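Local coordinates for amine oxidase (Emericella nidulans, PDB 3PGB), which probably oxidises primary amines, using a bound copper ion and a topaquinone cofactor made from one of its own tyrosines, at residues A[191-196]-A[209-214]; A[200-205]-A[292-297]; A[238-243]-A[256-261]. All blocks are in the same frame, centred on the assembly; numbering follows the deposited sequence.

Interaction 1. Residues A[191-196]-A[209-214]; sequences WLFKIS and GTALGL. With NAG (2-acetamido-2-deoxy-beta-D-glucopyranose), chain G.
The loop 209-214 runs past helix 186-198 along one flank, closest where the CA atoms of Phe-193 and Leu-212 stand 4.9 Å apart, with Ser-196 and Ala-211 meeting about a turn further on. Phe-193 lays one ring face against loop backbone. Gly-213 CA sits 3.8 Å from the centroid of the Phe-193 ring and 26° off its normal, a CH-pi contact, while Leu-212 C covers the same face nearer the rim, 3.6 Å from Phe-193 CG. Because Gly-213 carries no side chain, the ring can come flat onto the peptide.

Ser-196 turns its OG opposite the backbone N (chi1 177°), and from there the hydroxyl donates to Ala-211 O at 2.8 Å, tilted 15° from the carbonyl plane. A water donates a hydrogen bond to Ser-196 OG at 2.7 Å and accepts from Ala-211 N at 3.0 Å, so the serine holds Ala-211 O directly and Ala-211 N through the water. This belongs to the helix-on-sheet layer of a domain built round a five-stranded antiparallel meander: Ser-196 and Ala-211 both pack on Ile-221 and Phe-240 of its strands. The turn itself is held by Asp-217, whose carboxylate receives the N-H groups of Leu-212, Gly-213 and Leu-214. At the outer side, Thr-210 OG1 accepts a hydrogen bond of 2.9 Å from N2 of the N-acetylglucosamine linked to Asn-216.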
# COMPACT_ATOMS: atom_id res chain seq x y z
N TRP A 191 -7.13 -4.98 48.49
CA TRP A 191 -7.49 -6.21 47.80
C TRP A 191 -6.28 -6.91 47.15
O TRP A 191 -5.74 -7.85 47.74
CB TRP A 191 -8.60 -5.93 46.78
CG TRP A 191 -9.24 -7.15 46.22
CD1 TRP A 191 -9.17 -7.60 44.94
CD2 TRP A 191 -10.05 -8.10 46.93
NE1 TRP A 191 -9.89 -8.76 44.80
CE2 TRP A 191 -10.44 -9.09 46.00
CE3 TRP A 191 -10.49 -8.20 48.26
CZ2 TRP A 191 -11.25 -10.16 46.36
CZ3 TRP A 191 -11.29 -9.27 48.61
CH2 TRP A 191 -11.66 -10.24 47.66
N LEU A 192 -5.85 -6.44 45.98
CA LEU A 192 -4.83 -7.16 45.20
C LEU A 192 -3.54 -7.43 45.96
O LEU A 192 -3.06 -8.55 45.98
CB LEU A 192 -4.51 -6.40 43.90
CG LEU A 192 -5.60 -6.42 42.83
CD1 LEU A 192 -5.28 -5.43 41.72
CD2 LEU A 192 -5.80 -7.82 42.27
N PHE A 193 -2.99 -6.40 46.59
CA PHE A 193 -1.76 -6.55 47.36
C PHE A 193 -1.94 -7.43 48.59
O PHE A 193 -1.01 -8.14 48.99
CB PHE A 193 -1.20 -5.19 47.80
CG PHE A 193 -0.65 -4.34 46.67
CD1 PHE A 193 -0.13 -4.91 45.51
CD2 PHE A 193 -0.62 -2.96 46.79
CE1 PHE A 193 0.38 -4.12 44.49
CE2 PHE A 193 -0.11 -2.16 45.78
CZ PHE A 193 0.39 -2.74 44.63
N LYS A 194 -3.12 -7.40 49.19
CA LYS A 194 -3.39 -8.27 50.33
C LYS A 194 -3.46 -9.73 49.88
O LYS A 194 -2.87 -10.60 50.52
CB LYS A 194 -4.67 -7.82 51.07
CG LYS A 194 -4.48 -6.46 51.75
CD LYS A 194 -5.55 -6.14 52.80
CE LYS A 194 -5.10 -4.95 53.67
NZ LYS A 194 -6.21 -4.38 54.49
N ILE A 195 -4.14 -9.98 48.77
CA ILE A 195 -4.20 -11.31 48.18
C ILE A 195 -2.81 -11.77 47.73
O ILE A 195 -2.45 -12.94 47.91
CB ILE A 195 -5.17 -11.37 46.97
CG1 ILE A 195 -6.62 -11.17 47.42
CG2 ILE A 195 -5.04 -12.70 46.23
CD1 ILE A 195 -7.57 -10.82 46.30
N SER A 196 -2.04 -10.85 47.15
CA SER A 196 -0.69 -11.17 46.71
C SER A 196 0.22 -11.53 47.89
O SER A 196 1.06 -12.42 47.77
CB SER A 196 -0.09 -10.02 45.92
OG SER A 196 1.25 -10.32 45.57
N GLY A 209 10.29 -12.80 43.19
CA GLY A 209 9.64 -11.49 43.25
C GLY A 209 8.44 -11.38 44.17
O GLY A 209 7.90 -12.38 44.63
N THR A 210 8.04 -10.14 44.45
CA THR A 210 6.85 -9.86 45.24
C THR A 210 6.16 -8.60 44.72
O THR A 210 6.81 -7.68 44.22
CB THR A 210 7.17 -9.64 46.74
OG1 THR A 210 8.20 -8.65 46.87
CG2 THR A 210 7.61 -10.92 47.42
N ALA A 211 4.83 -8.58 44.84
CA ALA A 211 4.03 -7.37 44.68
C ALA A 211 3.24 -7.15 45.97
O ALA A 211 2.26 -7.84 46.23
CB ALA A 211 3.09 -7.50 43.49
N LEU A 212 3.70 -6.19 46.78
CA LEU A 212 3.04 -5.87 48.05
C LEU A 212 2.65 -4.38 48.21
O LEU A 212 1.90 -4.04 49.12
CB LEU A 212 3.95 -6.29 49.20
CG LEU A 212 4.48 -7.72 49.12
CD1 LEU A 212 5.49 -7.98 50.23
CD2 LEU A 212 3.34 -8.73 49.16
N GLY A 213 3.15 -3.52 47.33
CA GLY A 213 2.93 -2.07 47.44
C GLY A 213 4.06 -1.33 48.13
O GLY A 213 3.86 -0.26 48.68
N LEU A 214 5.26 -1.91 48.09
CA LEU A 214 6.45 -1.35 48.73
C LEU A 214 7.48 -0.92 47.68
O LEU A 214 7.32 -1.19 46.49
CB LEU A 214 7.07 -2.40 49.66
CG LEU A 214 6.42 -2.68 51.03
CD1 LEU A 214 4.98 -2.17 51.15
CD2 LEU A 214 6.48 -4.18 51.33
C1 NAG G . 10.01 -6.83 50.47
C2 NAG G . 10.51 -8.23 50.11
C3 NAG G . 9.63 -9.29 50.78
C4 NAG G . 9.48 -9.02 52.28
C5 NAG G . 9.15 -7.54 52.55
C6 NAG G . 9.12 -7.22 54.05
C7 NAG G . 11.50 -8.99 47.97
C8 NAG G . 11.32 -9.08 46.48
N2 NAG G . 10.51 -8.41 48.66
O3 NAG G . 10.19 -10.58 50.57
O4 NAG G . 8.47 -9.86 52.82
O5 NAG G . 10.06 -6.68 51.88
O6 NAG G . 10.36 -7.48 54.67
O7 NAG G . 12.53 -9.45 48.47
O HOH W 1 3.78 -11.18 45.91

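Interaction 2. Residues A[200-205]-A[292-297]; sequences ADITLD and KAYWSP
Ile-202 meets the Tyr-294 ring squarely, and the other side chains are ordered round that pair. Helix 200-207 here packs beside the C-terminal end of helix 287-294, two short helices of what is probably an N-terminal (N2/N3-type) domain of the copper amine oxidase fold, with its five-stranded antiparallel sheet. Ile-202 and Tyr-294 run past each other in opposite directions. With CG2 placed anti to the backbone N, Ile-202 sets this methyl almost on the axis of the Tyr-294 ring, Ile-202 CG2 lying 3.7 Å from the centroid and 9° off the normal, a clean CH-pi contact. Ile-202 CG1 also reaches the second aromatic, coming within 3.7 Å of Trp-295 NE1, obliquely to the indole.

Two aspartates, one helical turn apart, reach across beside this apolar centre. Asp-205 stands nearly upright to the phenol, carboxylate and ring planes 86° apart, and its OD2 accepts a 2.8 Å hydrogen bond from Tyr-294 OH on the anti side, 17° out of the carboxylate plane. That same oxygen has a salt bridge to Lys-301, which probably favours the charged form. Asp-201 lies much flatter to its partner: OD2 approaches the edge of the indole and sits 3.2 Å from Trp-295 NE1, but the N-H points badly and the bond is weak. The stronger partner of Asp-201 OD2 is Arg-291, through a salt bridge. Within its own segment, Tyr-294 turns its CD1 edge onto a face of the Trp-295 indole. At the far rim of that indole, Trp-295 CH2 stops 3.9 Å from Asp-205 CG.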
# COMPACT_ATOMS: atom_id res chain seq x y z
N ALA A 200 2.89 -14.55 48.75
CA ALA A 200 4.20 -13.92 48.60
C ALA A 200 5.31 -14.95 48.56
O ALA A 200 6.26 -14.83 47.78
CB ALA A 200 4.45 -12.94 49.72
N ASP A 201 5.20 -15.97 49.40
CA ASP A 201 6.16 -17.07 49.40
C ASP A 201 6.16 -17.79 48.05
O ASP A 201 7.21 -18.24 47.59
CB ASP A 201 5.85 -18.06 50.53
CG ASP A 201 4.51 -18.76 50.35
OD1 ASP A 201 3.51 -18.07 50.04
OD2 ASP A 201 4.46 -20.00 50.52
N ILE A 202 4.99 -17.89 47.42
CA ILE A 202 4.86 -18.55 46.12
C ILE A 202 5.43 -17.70 44.99
O ILE A 202 6.11 -18.23 44.12
CB ILE A 202 3.39 -18.91 45.81
CG1 ILE A 202 2.90 -20.00 46.76
CG2 ILE A 202 3.25 -19.36 44.36
CD1 ILE A 202 1.44 -20.36 46.60
N THR A 203 5.17 -16.40 45.01
CA THR A 203 5.72 -15.50 43.98
C THR A 203 7.23 -15.34 44.10
O THR A 203 7.89 -15.01 43.12
CB THR A 203 5.04 -14.10 43.96
OG1 THR A 203 5.38 -13.35 45.14
CG2 THR A 203 3.52 -14.24 43.86
N LEU A 204 7.76 -15.58 45.30
CA LEU A 204 9.21 -15.59 45.52
C LEU A 204 9.84 -16.85 44.94
O LEU A 204 10.92 -16.80 44.36
CB LEU A 204 9.53 -15.50 47.02
CG LEU A 204 9.83 -14.11 47.60
CD1 LEU A 204 9.80 -14.14 49.12
CD2 LEU A 204 11.18 -13.61 47.08
N ASP A 205 9.16 -17.98 45.12
CA ASP A 205 9.66 -19.27 44.64
C ASP A 205 9.56 -19.38 43.11
O ASP A 205 10.35 -20.07 42.47
CB ASP A 205 8.88 -20.41 45.29
CG ASP A 205 9.54 -21.75 45.10
OD1 ASP A 205 10.72 -21.88 45.50
OD2 ASP A 205 8.90 -22.68 44.56
N LYS A 292 -1.99 -25.47 48.40
CA LYS A 292 -1.77 -26.91 48.61
C LYS A 292 -1.24 -27.57 47.34
O LYS A 292 -0.35 -28.41 47.41
CB LYS A 292 -3.06 -27.60 49.07
N ALA A 293 -1.79 -27.18 46.19
CA ALA A 293 -1.35 -27.72 44.91
C ALA A 293 0.08 -27.31 44.58
O ALA A 293 0.88 -28.15 44.18
CB ALA A 293 -2.30 -27.29 43.80
N TYR A 294 0.39 -26.02 44.76
CA TYR A 294 1.71 -25.49 44.44
C TYR A 294 2.82 -26.28 45.12
O TYR A 294 3.71 -26.83 44.46
CB TYR A 294 1.83 -24.01 44.83
CG TYR A 294 3.13 -23.39 44.39
CD1 TYR A 294 4.19 -23.26 45.27
CD2 TYR A 294 3.31 -22.96 43.07
CE1 TYR A 294 5.40 -22.69 44.86
CE2 TYR A 294 4.50 -22.41 42.65
CZ TYR A 294 5.54 -22.27 43.54
OH TYR A 294 6.73 -21.73 43.13
N TRP A 295 2.75 -26.35 46.45
CA TRP A 295 3.79 -27.00 47.26
C TRP A 295 3.71 -28.54 47.31
O TRP A 295 4.53 -29.17 47.98
CB TRP A 295 3.79 -26.44 48.69
CG TRP A 295 4.08 -24.97 48.78
CD1 TRP A 295 3.21 -23.98 49.11
CD2 TRP A 295 5.35 -24.33 48.55
NE1 TRP A 295 3.84 -22.77 49.10
CE2 TRP A 295 5.16 -22.95 48.75
CE3 TRP A 295 6.62 -24.79 48.18
CZ2 TRP A 295 6.19 -22.03 48.61
CZ3 TRP A 295 7.65 -23.87 48.04
CH2 TRP A 295 7.42 -22.50 48.25
N SER A 296 2.75 -29.14 46.60
CA SER A 296 2.73 -30.60 46.45
C SER A 296 3.89 -31.08 45.59
O SER A 296 4.35 -30.36 44.70
CB SER A 296 1.42 -31.06 45.80
OG SER A 296 0.32 -30.82 46.64
N PRO A 297 4.38 -32.31 45.85
CA PRO A 297 5.39 -32.87 44.95
C PRO A 297 4.83 -33.09 43.55
O PRO A 297 3.66 -33.46 43.42
CB PRO A 297 5.77 -34.20 45.61
CG PRO A 297 4.69 -34.48 46.61
CD PRO A 297 4.14 -33.16 47.02

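Interaction 3. Residues A[238-243]-A[256-261]; sequences DMFWNM and LGLYLK
Leu-256 N donates a weak hydrogen bond of 3.1 Å to Phe-240 O, while the leucine side chain turns across Asn-242: Leu-256 CD2 lies 3.6 Å from Asn-242 ND2, an amide nitrogen already bonded to Asn-305 O. That backbone bond comes two residues early, past Gly-257 with its positive phi, whereas Phe-240 N keeps the register with Leu-258 O, weakly, at 3.3 Å. The same oxygen lies at the edge of the Phe-240 ring, and Leu-258 CD2 runs alongside that ring, 4.2 Å from Phe-240 CD2. Strands 235-242 and 255-263 are adjacent members of a five-stranded antiparallel meander, and the register runs on through Tyr-259, which faces Met-239 in a non-hydrogen-bonded pair. Extended beyond CG, the methionine lies beside the phenol and points the same way; Met-239 SD stands 4.7 Å from the centroid of the Tyr-259 ring, an oblique Met-aromatic contact. Leu-260 forms the hydrogen-bonded pair with Asp-238: Leu-260 O accepts from Asp-238 N at 2.9 Å, and Leu-260 N donates to Asp-238 O at 2.8 Å. The Asp-238 carboxylate itself has a salt bridge to Arg-236, and the Leu-260 side chain packs on Leu-192 and Ile-195 of helix 186-198.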
# COMPACT_ATOMS: atom_id res chain seq x y z
N ASP A 238 -6.92 -10.60 36.75
CA ASP A 238 -5.62 -9.95 36.81
C ASP A 238 -4.48 -10.95 36.73
O ASP A 238 -4.66 -12.14 37.00
CB ASP A 238 -5.49 -9.12 38.08
CG ASP A 238 -6.50 -8.00 38.16
OD1 ASP A 238 -6.37 -7.03 37.39
OD2 ASP A 238 -7.43 -8.10 38.98
N MET A 239 -3.30 -10.45 36.38
CA MET A 239 -2.12 -11.27 36.17
C MET A 239 -0.91 -10.59 36.81
O MET A 239 -0.86 -9.37 36.91
CB MET A 239 -1.88 -11.41 34.67
CG MET A 239 -0.90 -12.48 34.26
SD MET A 239 -0.46 -12.26 32.52
CE MET A 239 0.20 -13.86 32.14
N PHE A 240 0.05 -11.39 37.25
CA PHE A 240 1.33 -10.85 37.68
C PHE A 240 2.21 -10.58 36.45
O PHE A 240 2.21 -11.36 35.50
CB PHE A 240 2.03 -11.80 38.65
CG PHE A 240 1.42 -11.82 40.03
CD1 PHE A 240 1.98 -11.08 41.06
CD2 PHE A 240 0.28 -12.58 40.28
CE1 PHE A 240 1.42 -11.09 42.33
CE2 PHE A 240 -0.29 -12.59 41.54
CZ PHE A 240 0.28 -11.85 42.57
N TRP A 241 2.93 -9.45 36.46
CA TRP A 241 3.94 -9.15 35.45
C TRP A 241 5.28 -8.88 36.12
O TRP A 241 5.31 -8.43 37.26
CB TRP A 241 3.56 -7.91 34.64
CG TRP A 241 2.21 -7.95 34.01
CD1 TRP A 241 1.01 -7.84 34.63
CD2 TRP A 241 1.94 -8.07 32.61
NE1 TRP A 241 -0.01 -7.91 33.71
CE2 TRP A 241 0.54 -8.04 32.46
CE3 TRP A 241 2.74 -8.20 31.47
CZ2 TRP A 241 -0.08 -8.14 31.21
CZ3 TRP A 241 2.12 -8.31 30.23
CH2 TRP A 241 0.73 -8.28 30.11
N ASN A 242 6.36 -9.15 35.41
CA ASN A 242 7.70 -8.70 35.83
C ASN A 242 7.90 -7.23 35.48
O ASN A 242 7.40 -6.76 34.47
CB ASN A 242 8.82 -9.55 35.19
CG ASN A 242 9.58 -10.39 36.21
OD1 ASN A 242 9.66 -10.04 37.39
ND2 ASN A 242 10.16 -11.50 35.74
N MET A 243 8.64 -6.53 36.32
CA MET A 243 8.92 -5.12 36.10
C MET A 243 10.12 -4.96 35.18
O MET A 243 11.05 -5.78 35.20
CB MET A 243 9.14 -4.38 37.43
CG MET A 243 7.84 -4.08 38.17
SD MET A 243 8.02 -3.07 39.65
CE MET A 243 8.50 -1.49 38.95
N LEU A 256 3.78 -13.16 33.53
CA LEU A 256 4.29 -14.22 34.42
C LEU A 256 3.38 -15.46 34.54
O LEU A 256 3.86 -16.53 34.91
CB LEU A 256 4.60 -13.66 35.80
CG LEU A 256 5.72 -12.62 35.88
CD1 LEU A 256 6.01 -12.28 37.34
CD2 LEU A 256 6.99 -13.10 35.18
N GLY A 257 2.09 -15.31 34.24
CA GLY A 257 1.22 -16.46 33.98
C GLY A 257 0.39 -16.98 35.14
O GLY A 257 -0.08 -18.12 35.09
N LEU A 258 0.22 -16.16 36.17
CA LEU A 258 -0.62 -16.51 37.30
C LEU A 258 -1.78 -15.53 37.32
O LEU A 258 -1.57 -14.32 37.36
CB LEU A 258 0.19 -16.43 38.60
CG LEU A 258 -0.52 -16.79 39.91
CD1 LEU A 258 -1.14 -18.18 39.85
CD2 LEU A 258 0.47 -16.69 41.06
N TYR A 259 -3.00 -16.06 37.29
CA TYR A 259 -4.20 -15.24 37.11
C TYR A 259 -5.11 -15.30 38.33
O TYR A 259 -5.12 -16.28 39.07
CB TYR A 259 -4.94 -15.68 35.86
CG TYR A 259 -4.04 -15.79 34.65
CD1 TYR A 259 -3.93 -14.74 33.74
CD2 TYR A 259 -3.26 -16.92 34.44
CE1 TYR A 259 -3.10 -14.84 32.64
CE2 TYR A 259 -2.42 -17.02 33.35
CZ TYR A 259 -2.35 -15.98 32.46
OH TYR A 259 -1.52 -16.10 31.38
N LEU A 260 -5.87 -14.22 38.52
CA LEU A 260 -6.66 -14.01 39.73
C LEU A 260 -8.01 -13.41 39.37
O LEU A 260 -8.06 -12.28 38.88
CB LEU A 260 -5.92 -13.06 40.68
CG LEU A 260 -6.67 -12.52 41.90
CD1 LEU A 260 -7.10 -13.68 42.81
CD2 LEU A 260 -5.82 -11.51 42.65
N LYS A 261 -9.09 -14.16 39.60
CA LYS A 261 -10.44 -13.68 39.32
C LYS A 261 -11.04 -13.06 40.58
O LYS A 261 -10.95 -13.63 41.67
CB LYS A 261 -11.31 -14.83 38.81
CG LYS A 261 -12.58 -14.38 38.07
CD LYS A 261 -13.45 -15.57 37.68
CE LYS A 261 -14.63 -15.16 36.81
NZ LYS A 261 -15.46 -16.34 36.39
O HOH W 2 -8.94 -10.03 39.95

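All three contacts belong to one domain, layered from sheet to surface. Interaction 3 is its core: every touching residue is buried, and backbone pairing does most of the work. Interactions 1 and 2 are only partly buried and rely on side chains, the first pressing a ring and a hydroxyl onto loop backbone, the second combining an aliphatic-aromatic centre with charged groups beside it. Interaction 1 rests on the sheet, with Ser-196 OG 3.3 Å from Phe-240 CE1 and Leu-192 CD2 3.7 Å from Leu-260 CD2. Interactions 1 and 2 share a junction, where Thr-203 OG1 probably bonds to Gly-209 O. From interaction 2, Thr-203 also reaches Phe-240, so this phenylalanine touches both outer contacts.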